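Local coordinates for protein transcription termination factor NusA (Planctomyces limnophilus, PDB 4MTN) that probably takes part in both termination and antitermination of transcription, binding the core RNA polymerase and nascent RNA, at residues A[180-185]-A[238-243]; A[193-198]-A[223-228]; A[259-264]-A[303-308]. All blocks are in the same frame, centred on the assembly; numbering follows the deposited sequence.

How the contacts relate
All three contacts are small and mainly apolar, each with two buried residues and one partly exposed; none is a surface patch. Contacts 1 and 2 belong to the first KH region and its lead-in helix: helix 231-239 of contact 1 directly follows helix 221-226 of contact 2, and Arg180 NH1 lies 3.0 Å from Ile197 O, a probable hydrogen bond between the two. Contact 3, its centre about 20 Å from that of contact 1 and about 18 Å from that of contact 2, probably joins the two KH domains. Contact 1 brings a carboxylate against leucine, contact 2 has a sulfate beyond its packed core, and contact 3 is aliphatic throughout.

Contact 1 of 3, residues A[180-185]-A[238-243]; sequences RRLLEL and EELGGE
The flat group that meets the other segment is the carboxylate of Glu239, whose OE1 lies 3.4 Å from Leu182 CD2, a methyl. The guanidinium of Arg181, by contrast, is held at its edge by Glu184 of its own helix, in the guanidinium plane and side-on through two nitrogens, while NH1 bonds Gly110 O. Arg181 NE bonds Glu184 OE1 at 3.0 Å, and Arg181 NH2 bonds Glu184 OE2 at 3.0 Å, nearly straight (175°). The carboxylate is tilted against the guanidinium, with OE1 approached from above its plane and OE2 on its syn side but 29° out of the carboxylate plane.

Across the contact, Leu182 meets both partners. Its CG stands beside the backbone N (chi1 -71°), and the fork beyond it reaches the end of helix 231-239 and the residue after it. CD1 packs 3.7 Å from Leu240 CD2, the two leucines running past each other in opposite directions, while Glu239, stretched out beyond its CG, brings OE1 to both Leu182 methyls, the two side chains crossing at a slant. Just after Leu240 the helix is closed by a Schellman motif at Gly241.

Helix 176-186 also leans on Ile112 and Arg154 of the S1 domain, and so lies between that domain and the KH domain. Chemically this is a leucine pair with a carboxylate at its side: OE1 against methyls gives no bond, and because Glu239 is poorly ordered its position is less certain.

Contact 2 of 3, residues A[193-198]-A[223-228]; sequences RIIEIR and GACVGV. With SO4 (sulfate ion), chain B.
This is a strand-to-helix packing contact in the KH domain: the first part of strand 195-203 is pressed against helix 221-226 through one side chain, Ile195, set against Ala224 and Cys225. The isoleucine straddles the two. Its CG1 branch goes to the alanine methyl, with Ile195 CG1 3.8 Å and Ile195 CD1 3.9 Å from Ala224 CB. The other branch, anti to the backbone N while CG1 stands beside it (chi1 -57°), puts Ile195 CG2 3.9 Å from Cys225 SG.

Beyond the helix the chain turns at Gly227 with positive phi and meets a sulfate, probably from the crystallisation liquor. Val228 N donates to sulfate O4 at 3.0 Å, almost linear at 176°, and Arg229, Ala231 and Arg232 add backbone N-H groups. This is the GXXG loop of the KH motif, so the anion may mark where an RNA phosphate would bind.

Strand 207-214 flanks the packed core, with Val212 touching both Ile195 and Cys225, and Cys214 also against Ile195. Helix 188-191 lies beside Ile195 through Glu189, and Ile187 also touches Cys225.

Contact 3 of 3, residues A[259-264]-A[303-308]; sequences PNAMQP and SKLVGW
Ala261 contributes the largest share of the buried surface here, and its methyl is the one point on segment 259-264 that touches segment 303-308. Ala261 lies in the last turn of helix 254-261, with its CB directed at the other helix, and two successive residues of helix 297-306 converge on it: Ala261 CB is 3.8 Å from Leu305 CD2 and 4.1 Å from Val306 CG2. The backbones come closest at the same place, with Ala261 CA 7.2 Å from Leu305 CA, a spacing that the short alanine side chain helps to permit.

Leu305 reaches across with CG anti to the backbone N (chi1 -166°), and of its two methyls it is CD2 that lies against the alanine. Val306 meets the same CB with the methyl that stands beside its backbone N, CG2. The alanine is thus held by one branch from each neighbour.

The rest of the two helices builds on this point. Val306 also touches Leu257 and Val258, further back on helix 254-261, while Ala261 touches Ala302 and the selenomethionine Met262 packs on Asn298, Val299 and Ala302. Leu305 also touches Ala201 of strand 195-203, and Leu305 O accepts a hydrogen bond from Ser199 OG. Helix 297-306 ends right after the contact: Gly307 N bonds back to Ser303 O at 2.7 Å before its positive phi breaks the helix. Since helix 297-306 follows the second GXXG sequence of the chain, the contact probably packs the first KH domain against the second.

Chemically, this is the meeting of two helix ends through methyl groups alone. Dispersion and the exclusion of water act between the two segments, and this contact offers apolar packing without a directional bond.

Contact 1 of 3, residues A[180-185]-A[238-243]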
loop_
_atom_site.group_PDB
_atom_site.type_symbol
_atom_site.label_atom_id
_atom_site.label_comp_id
_atom_site.label_asym_id
_atom_site.label_seq_id
_atom_site.Cartn_x
_atom_site.Cartn_y
_atom_site.Cartn_z
ATOM N N ARG A 180 -8.548 -2.161 8.586
ATOM C CA ARG A 180 -9.647 -2.908 7.985
ATOM C C ARG A 180 -9.800 -4.283 8.629
ATOM O O ARG A 180 -10.913 -4.723 8.911
ATOM C CB ARG A 180 -9.429 -3.050 6.477
ATOM C CG ARG A 180 -10.552 -3.761 5.747
ATOM C CD ARG A 180 -10.235 -3.924 4.268
ATOM N NE ARG A 180 -10.308 -2.663 3.536
ATOM C CZ ARG A 180 -11.381 -2.249 2.869
ATOM N NH1 ARG A 180 -12.476 -2.997 2.844
ATOM N NH2 ARG A 180 -11.361 -1.088 2.229
ATOM N N ARG A 181 -8.677 -4.952 8.868
ATOM C CA ARG A 181 -8.689 -6.267 9.500
ATOM C C ARG A 181 -9.168 -6.185 10.945
ATOM O O ARG A 181 -10.013 -6.970 11.372
ATOM C CB ARG A 181 -7.297 -6.902 9.456
ATOM C CG ARG A 181 -6.757 -7.196 8.065
ATOM C CD ARG A 181 -7.484 -8.350 7.395
ATOM N NE ARG A 181 -8.631 -7.902 6.614
ATOM C CZ ARG A 181 -8.559 -7.471 5.358
ATOM N NH1 ARG A 181 -7.389 -7.423 4.738
ATOM N NH2 ARG A 181 -9.658 -7.088 4.723
ATOM N N LEU A 182 -8.616 -5.232 11.691
ATOM C CA LEU A 182 -8.948 -5.066 13.102
ATOM C C LEU A 182 -10.425 -4.749 13.306
ATOM O O LEU A 182 -11.036 -5.197 14.278
ATOM C CB LEU A 182 -8.087 -3.966 13.724
ATOM C CG LEU A 182 -6.610 -4.309 13.922
ATOM C CD1 LEU A 182 -5.834 -3.084 14.373
ATOM C CD2 LEU A 182 -6.456 -5.444 14.922
ATOM N N LEU A 183 -10.994 -3.976 12.388
ATOM C CA LEU A 183 -12.415 -3.655 12.442
ATOM C C LEU A 183 -13.258 -4.901 12.195
ATOM O O LEU A 183 -14.306 -5.085 12.818
ATOM C CB LEU A 183 -12.761 -2.567 11.424
ATOM C CG LEU A 183 -12.334 -1.150 11.821
ATOM C CD1 LEU A 183 -12.507 -0.177 10.666
ATOM C CD2 LEU A 183 -13.119 -0.685 13.035
ATOM N N GLU A 184 -12.789 -5.756 11.292
ATOM C CA GLU A 184 -13.479 -7.003 10.985
ATOM C C GLU A 184 -13.497 -7.929 12.197
ATOM O O GLU A 184 -14.461 -8.658 12.415
ATOM C CB GLU A 184 -12.822 -7.704 9.794
ATOM C CG GLU A 184 -13.035 -7.004 8.461
ATOM C CD GLU A 184 -12.154 -7.558 7.356
ATOM O OE1 GLU A 184 -11.359 -8.482 7.631
ATOM O OE2 GLU A 184 -12.253 -7.067 6.212
ATOM N N LEU A 185 -12.430 -7.890 12.987
ATOM C CA LEU A 185 -12.334 -8.723 14.180
ATOM C C LEU A 185 -13.203 -8.195 15.319
ATOM O O LEU A 185 -13.885 -8.961 15.997
ATOM C CB LEU A 185 -10.881 -8.825 14.648
ATOM C CG LEU A 185 -9.922 -9.669 13.807
ATOM C CD1 LEU A 185 -8.527 -9.637 14.409
ATOM C CD2 LEU A 185 -10.427 -11.099 13.689
ATOM N N GLU A 238 -7.194 1.924 20.242
ATOM C CA GLU A 238 -6.220 1.760 21.315
ATOM C C GLU A 238 -5.151 0.746 20.931
ATOM O O GLU A 238 -4.016 0.818 21.400
ATOM C CB GLU A 238 -6.910 1.335 22.613
ATOM C CG GLU A 238 -7.855 2.382 23.182
ATOM C CD GLU A 238 -7.177 3.719 23.415
ATOM O OE1 GLU A 238 -5.992 3.731 23.814
ATOM O OE2 GLU A 238 -7.829 4.762 23.196
ATOM N N GLU A 239 -5.521 -0.199 20.073
ATOM C CA GLU A 239 -4.569 -1.172 19.552
ATOM C C GLU A 239 -3.603 -0.493 18.588
ATOM O O GLU A 239 -2.501 -0.984 18.345
ATOM C CB GLU A 239 -5.298 -2.325 18.857
ATOM C CG GLU A 239 -6.089 -3.219 19.802
ATOM C CD GLU A 239 -7.041 -4.147 19.070
ATOM O OE1 GLU A 239 -7.211 -3.982 17.844
ATOM O OE2 GLU A 239 -7.622 -5.041 19.721
ATOM N N LEU A 240 -4.031 0.640 18.042
ATOM C CA LEU A 240 -3.212 1.418 17.122
ATOM C C LEU A 240 -2.454 2.528 17.846
ATOM O O LEU A 240 -1.763 3.330 17.218
ATOM C CB LEU A 240 -4.078 2.008 16.010
ATOM C CG LEU A 240 -4.831 0.982 15.164
ATOM C CD1 LEU A 240 -5.684 1.676 14.116
ATOM C CD2 LEU A 240 -3.861 0.008 14.515
ATOM N N GLY A 241 -2.589 2.572 19.168
ATOM C CA GLY A 241 -1.870 3.543 19.974
ATOM C C GLY A 241 -2.577 4.873 20.156
ATOM O O GLY A 241 -1.931 5.902 20.356
ATOM N N GLY A 242 -3.904 4.856 20.092
ATOM C CA GLY A 242 -4.687 6.062 20.288
ATOM C C GLY A 242 -5.061 6.754 18.993
ATOM O O GLY A 242 -5.405 7.935 18.984
ATOM N N GLU A 243 -4.986 6.014 17.893
ATOM C CA GLU A 243 -5.359 6.539 16.584
ATOM C C GLU A 243 -6.861 6.812 16.515
ATOM O O GLU A 243 -7.673 5.961 16.879
ATOM C CB GLU A 243 -4.938 5.559 15.485
ATOM C CG GLU A 243 -5.328 5.974 14.077
ATOM C CD GLU A 243 -4.692 5.092 13.019
ATOM O OE1 GLU A 243 -3.768 4.322 13.356
ATOM O OE2 GLU A 243 -5.115 5.167 11.847
#

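Contact 2 of 3, residues A[193-198]-A[223-228]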
loop_
_atom_site.group_PDB
_atom_site.type_symbol
_atom_site.label_atom_id
_atom_site.label_comp_id
_atom_site.label_asym_id
_atom_site.label_seq_id
_atom_site.Cartn_x
_atom_site.Cartn_y
_atom_site.Cartn_z
ATOM N N ARG A 193 -20.550 -10.062 7.658
ATOM C CA ARG A 193 -20.777 -9.557 6.300
ATOM C C ARG A 193 -21.994 -8.637 6.178
ATOM O O ARG A 193 -22.268 -8.116 5.096
ATOM C CB ARG A 193 -20.905 -10.718 5.307
ATOM C CG ARG A 193 -19.679 -11.614 5.239
ATOM C CD ARG A 193 -19.812 -12.645 4.129
ATOM N NE ARG A 193 -20.107 -12.017 2.844
ATOM C CZ ARG A 193 -19.185 -11.501 2.037
ATOM N NH1 ARG A 193 -17.905 -11.540 2.380
ATOM N NH2 ARG A 193 -19.544 -10.946 0.888
ATOM N N ILE A 194 -22.721 -8.447 7.276
ATOM C CA ILE A 194 -23.873 -7.547 7.290
ATOM C C ILE A 194 -23.473 -6.124 6.894
ATOM O O ILE A 194 -24.122 -5.495 6.059
ATOM C CB ILE A 194 -24.548 -7.515 8.674
ATOM C CG1 ILE A 194 -25.017 -8.916 9.073
ATOM C CG2 ILE A 194 -25.716 -6.539 8.679
ATOM C CD1 ILE A 194 -25.772 -8.957 10.385
ATOM N N ILE A 195 -22.397 -5.629 7.498
ATOM C CA ILE A 195 -21.857 -4.314 7.165
ATOM C C ILE A 195 -20.566 -4.465 6.364
ATOM O O ILE A 195 -19.709 -5.278 6.708
ATOM C CB ILE A 195 -21.586 -3.472 8.432
ATOM C CG1 ILE A 195 -22.861 -3.329 9.262
ATOM C CG2 ILE A 195 -21.039 -2.101 8.064
ATOM C CD1 ILE A 195 -23.993 -2.646 8.528
ATOM N N GLU A 196 -20.433 -3.687 5.294
ATOM C CA GLU A 196 -19.242 -3.750 4.451
ATOM C C GLU A 196 -18.420 -2.467 4.527
ATOM O O GLU A 196 -18.970 -1.371 4.625
ATOM C CB GLU A 196 -19.631 -4.029 2.998
ATOM C CG GLU A 196 -20.280 -5.386 2.779
ATOM C CD GLU A 196 -20.673 -5.616 1.334
ATOM O OE1 GLU A 196 -20.426 -4.719 0.500
ATOM O OE2 GLU A 196 -21.228 -6.692 1.031
ATOM N N ILE A 197 -17.098 -2.611 4.479
ATOM C CA ILE A 197 -16.212 -1.455 4.457
ATOM C C ILE A 197 -15.878 -1.102 3.014
ATOM O O ILE A 197 -15.157 -1.836 2.338
ATOM C CB ILE A 197 -14.913 -1.717 5.239
ATOM C CG1 ILE A 197 -15.230 -2.113 6.683
ATOM C CG2 ILE A 197 -14.014 -0.495 5.204
ATOM C CD1 ILE A 197 -14.021 -2.566 7.467
ATOM N N ARG A 198 -16.415 0.019 2.545
ATOM C CA ARG A 198 -16.257 0.424 1.154
ATOM C C ARG A 198 -14.942 1.146 0.871
ATOM O O ARG A 198 -14.280 0.877 -0.132
ATOM C CB ARG A 198 -17.432 1.308 0.738
ATOM C CG ARG A 198 -18.784 0.650 0.951
ATOM C CD ARG A 198 -18.912 -0.619 0.128
ATOM N NE ARG A 198 -18.890 -0.338 -1.304
ATOM C CZ ARG A 198 -19.957 0.024 -2.008
ATOM N NH1 ARG A 198 -21.136 0.149 -1.412
ATOM N NH2 ARG A 198 -19.846 0.264 -3.308
ATOM N N GLY A 223 -24.372 3.358 12.487
ATOM C CA GLY A 223 -24.911 3.028 13.794
ATOM C C GLY A 223 -24.646 1.593 14.204
ATOM O O GLY A 223 -24.528 1.291 15.392
ATOM N N ALA A 224 -24.551 0.708 13.217
ATOM C CA ALA A 224 -24.247 -0.695 13.471
ATOM C C ALA A 224 -22.804 -0.855 13.944
ATOM O O ALA A 224 -22.514 -1.682 14.808
ATOM C CB ALA A 224 -24.495 -1.528 12.225
ATOM N N CYS A 225 -21.905 -0.060 13.373
ATOM C CA CYS A 225 -20.501 -0.084 13.767
ATOM C C CYS A 225 -20.305 0.565 15.132
ATOM O O CYS A 225 -19.502 0.101 15.941
ATOM C CB CYS A 225 -19.635 0.624 12.724
ATOM S SG CYS A 225 -19.617 -0.174 11.104
ATOM N N VAL A 226 -21.043 1.643 15.376
ATOM C CA VAL A 226 -20.959 2.359 16.642
ATOM C C VAL A 226 -21.461 1.496 17.797
ATOM O O VAL A 226 -20.863 1.470 18.871
ATOM C CB VAL A 226 -21.763 3.675 16.593
ATOM C CG1 VAL A 226 -21.764 4.354 17.953
ATOM C CG2 VAL A 226 -21.193 4.604 15.530
ATOM N N GLY A 227 -22.551 0.774 17.570
ATOM C CA GLY A 227 -23.125 -0.064 18.605
ATOM C C GLY A 227 -23.722 0.758 19.732
ATOM O O GLY A 227 -24.528 1.658 19.490
ATOM N N VAL A 228 -23.325 0.457 20.963
ATOM C CA VAL A 228 -23.859 1.165 22.120
ATOM C C VAL A 228 -23.074 2.440 22.427
ATOM O O VAL A 228 -23.550 3.547 22.174
ATOM C CB VAL A 228 -23.862 0.267 23.374
ATOM C CG1 VAL A 228 -24.576 0.961 24.524
ATOM C CG2 VAL A 228 -24.514 -1.073 23.067
HETATM S S SO4 B . -19.897 -1.049 21.555
HETATM O O1 SO4 B . -19.242 -0.763 20.283
HETATM O O2 SO4 B . -19.079 -1.979 22.328
HETATM O O3 SO4 B . -20.063 0.194 22.301
HETATM O O4 SO4 B . -21.205 -1.646 21.306
#

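Contact 3 of 3, residues A[259-264]-A[303-308]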
loop_
_atom_site.group_PDB
_atom_site.type_symbol
_atom_site.label_atom_id
_atom_site.label_comp_id
_atom_site.label_asym_id
_atom_site.label_seq_id
_atom_site.Cartn_x
_atom_site.Cartn_y
_atom_site.Cartn_z
ATOM N N PRO A 259 -19.801 15.392 1.528
ATOM C CA PRO A 259 -20.111 16.055 2.802
ATOM C C PRO A 259 -19.944 15.134 4.011
ATOM O O PRO A 259 -19.564 15.598 5.086
ATOM C CB PRO A 259 -21.576 16.465 2.636
ATOM C CG PRO A 259 -21.754 16.617 1.175
ATOM C CD PRO A 259 -20.908 15.543 0.562
ATOM N N ASN A 260 -20.224 13.847 3.828
ATOM C CA ASN A 260 -20.040 12.861 4.887
ATOM C C ASN A 260 -18.576 12.717 5.285
ATOM O O ASN A 260 -18.254 12.564 6.463
ATOM C CB ASN A 260 -20.591 11.500 4.451
ATOM C CG ASN A 260 -22.105 11.475 4.388
ATOM O OD1 ASN A 260 -22.763 12.499 4.571
ATOM N ND2 ASN A 260 -22.665 10.301 4.125
ATOM N N ALA A 261 -17.693 12.766 4.293
ATOM C CA ALA A 261 -16.262 12.622 4.529
ATOM C C ALA A 261 -15.657 13.917 5.066
ATOM O O ALA A 261 -14.578 13.909 5.658
ATOM C CB ALA A 261 -15.556 12.197 3.248
HETATM N N MSE A 262 -16.362 15.026 4.862
HETATM C CA MSE A 262 -15.883 16.333 5.299
HETATM C C MSE A 262 -16.264 16.632 6.746
HETATM O O MSE A 262 -15.940 17.700 7.269
HETATM C CB MSE A 262 -16.420 17.432 4.381
HETATM C CG MSE A 262 -15.743 17.492 3.022
HETATM SE SE MSE A 262 -13.826 17.826 3.154
HETATM C CE MSE A 262 -13.884 19.549 4.063
ATOM N N GLN A 263 -16.958 15.694 7.384
ATOM C CA GLN A 263 -17.319 15.824 8.792
ATOM C C GLN A 263 -16.061 15.955 9.649
ATOM O O GLN A 263 -15.008 15.433 9.282
ATOM C CB GLN A 263 -18.156 14.623 9.243
ATOM C CG GLN A 263 -19.557 14.577 8.649
ATOM C CD GLN A 263 -20.455 15.684 9.172
ATOM O OE1 GLN A 263 -20.255 16.192 10.276
ATOM N NE2 GLN A 263 -21.451 16.064 8.380
ATOM N N PRO A 264 -16.159 16.643 10.801
ATOM C CA PRO A 264 -17.328 17.282 11.428
ATOM C C PRO A 264 -17.852 18.527 10.709
ATOM O O PRO A 264 -18.984 18.935 10.967
ATOM C CB PRO A 264 -16.811 17.665 12.823
ATOM C CG PRO A 264 -15.552 16.882 13.015
ATOM C CD PRO A 264 -14.966 16.753 11.653
ATOM N N SER A 303 -10.045 13.326 0.906
ATOM C CA SER A 303 -9.679 13.170 -0.497
ATOM C C SER A 303 -9.376 11.711 -0.826
ATOM O O SER A 303 -9.852 11.186 -1.834
ATOM C CB SER A 303 -8.475 14.049 -0.837
ATOM O OG SER A 303 -8.788 15.421 -0.678
ATOM N N LYS A 304 -8.585 11.064 0.025
ATOM C CA LYS A 304 -8.275 9.647 -0.137
ATOM C C LYS A 304 -9.537 8.794 -0.093
ATOM O O LYS A 304 -9.700 7.865 -0.884
ATOM C CB LYS A 304 -7.307 9.170 0.949
ATOM C CG LYS A 304 -5.852 9.538 0.737
ATOM C CD LYS A 304 -4.950 8.540 1.455
ATOM C CE LYS A 304 -3.540 9.075 1.637
ATOM N NZ LYS A 304 -3.483 10.127 2.690
ATOM N N LEU A 305 -10.424 9.118 0.843
ATOM C CA LEU A 305 -11.650 8.355 1.049
ATOM C C LEU A 305 -12.576 8.440 -0.160
ATOM O O LEU A 305 -13.118 7.431 -0.612
ATOM C CB LEU A 305 -12.378 8.851 2.300
ATOM C CG LEU A 305 -13.496 7.959 2.839
ATOM C CD1 LEU A 305 -12.915 6.682 3.420
ATOM C CD2 LEU A 305 -14.318 8.701 3.878
ATOM N N VAL A 306 -12.749 9.650 -0.679
ATOM C CA VAL A 306 -13.619 9.879 -1.826
ATOM C C VAL A 306 -12.956 9.413 -3.121
ATOM O O VAL A 306 -13.590 8.772 -3.961
ATOM C CB VAL A 306 -14.001 11.369 -1.945
ATOM C CG1 VAL A 306 -14.678 11.650 -3.278
ATOM C CG2 VAL A 306 -14.903 11.776 -0.789
ATOM N N GLY A 307 -11.673 9.726 -3.271
ATOM C CA GLY A 307 -10.938 9.364 -4.469
ATOM C C GLY A 307 -10.799 10.536 -5.420
ATOM O O GLY A 307 -10.391 10.375 -6.571
ATOM N N TRP A 308 -11.147 11.723 -4.931
ATOM C CA TRP A 308 -11.009 12.949 -5.707
ATOM C C TRP A 308 -10.133 13.948 -4.964
ATOM O O TRP A 308 -9.686 13.684 -3.847
ATOM C CB TRP A 308 -12.380 13.566 -5.994
ATOM C CG TRP A 308 -13.195 12.814 -7.004
ATOM C CD1 TRP A 308 -13.601 11.514 -6.927
ATOM C CD2 TRP A 308 -13.720 13.327 -8.235
ATOM N NE1 TRP A 308 -14.339 11.182 -8.039
ATOM C CE2 TRP A 308 -14.427 12.277 -8.857
ATOM C CE3 TRP A 308 -13.657 14.569 -8.873
ATOM C CZ2 TRP A 308 -15.065 12.433 -10.085
ATOM C CZ3 TRP A 308 -14.293 14.722 -10.093
ATOM C CH2 TRP A 308 -14.988 13.660 -10.685
#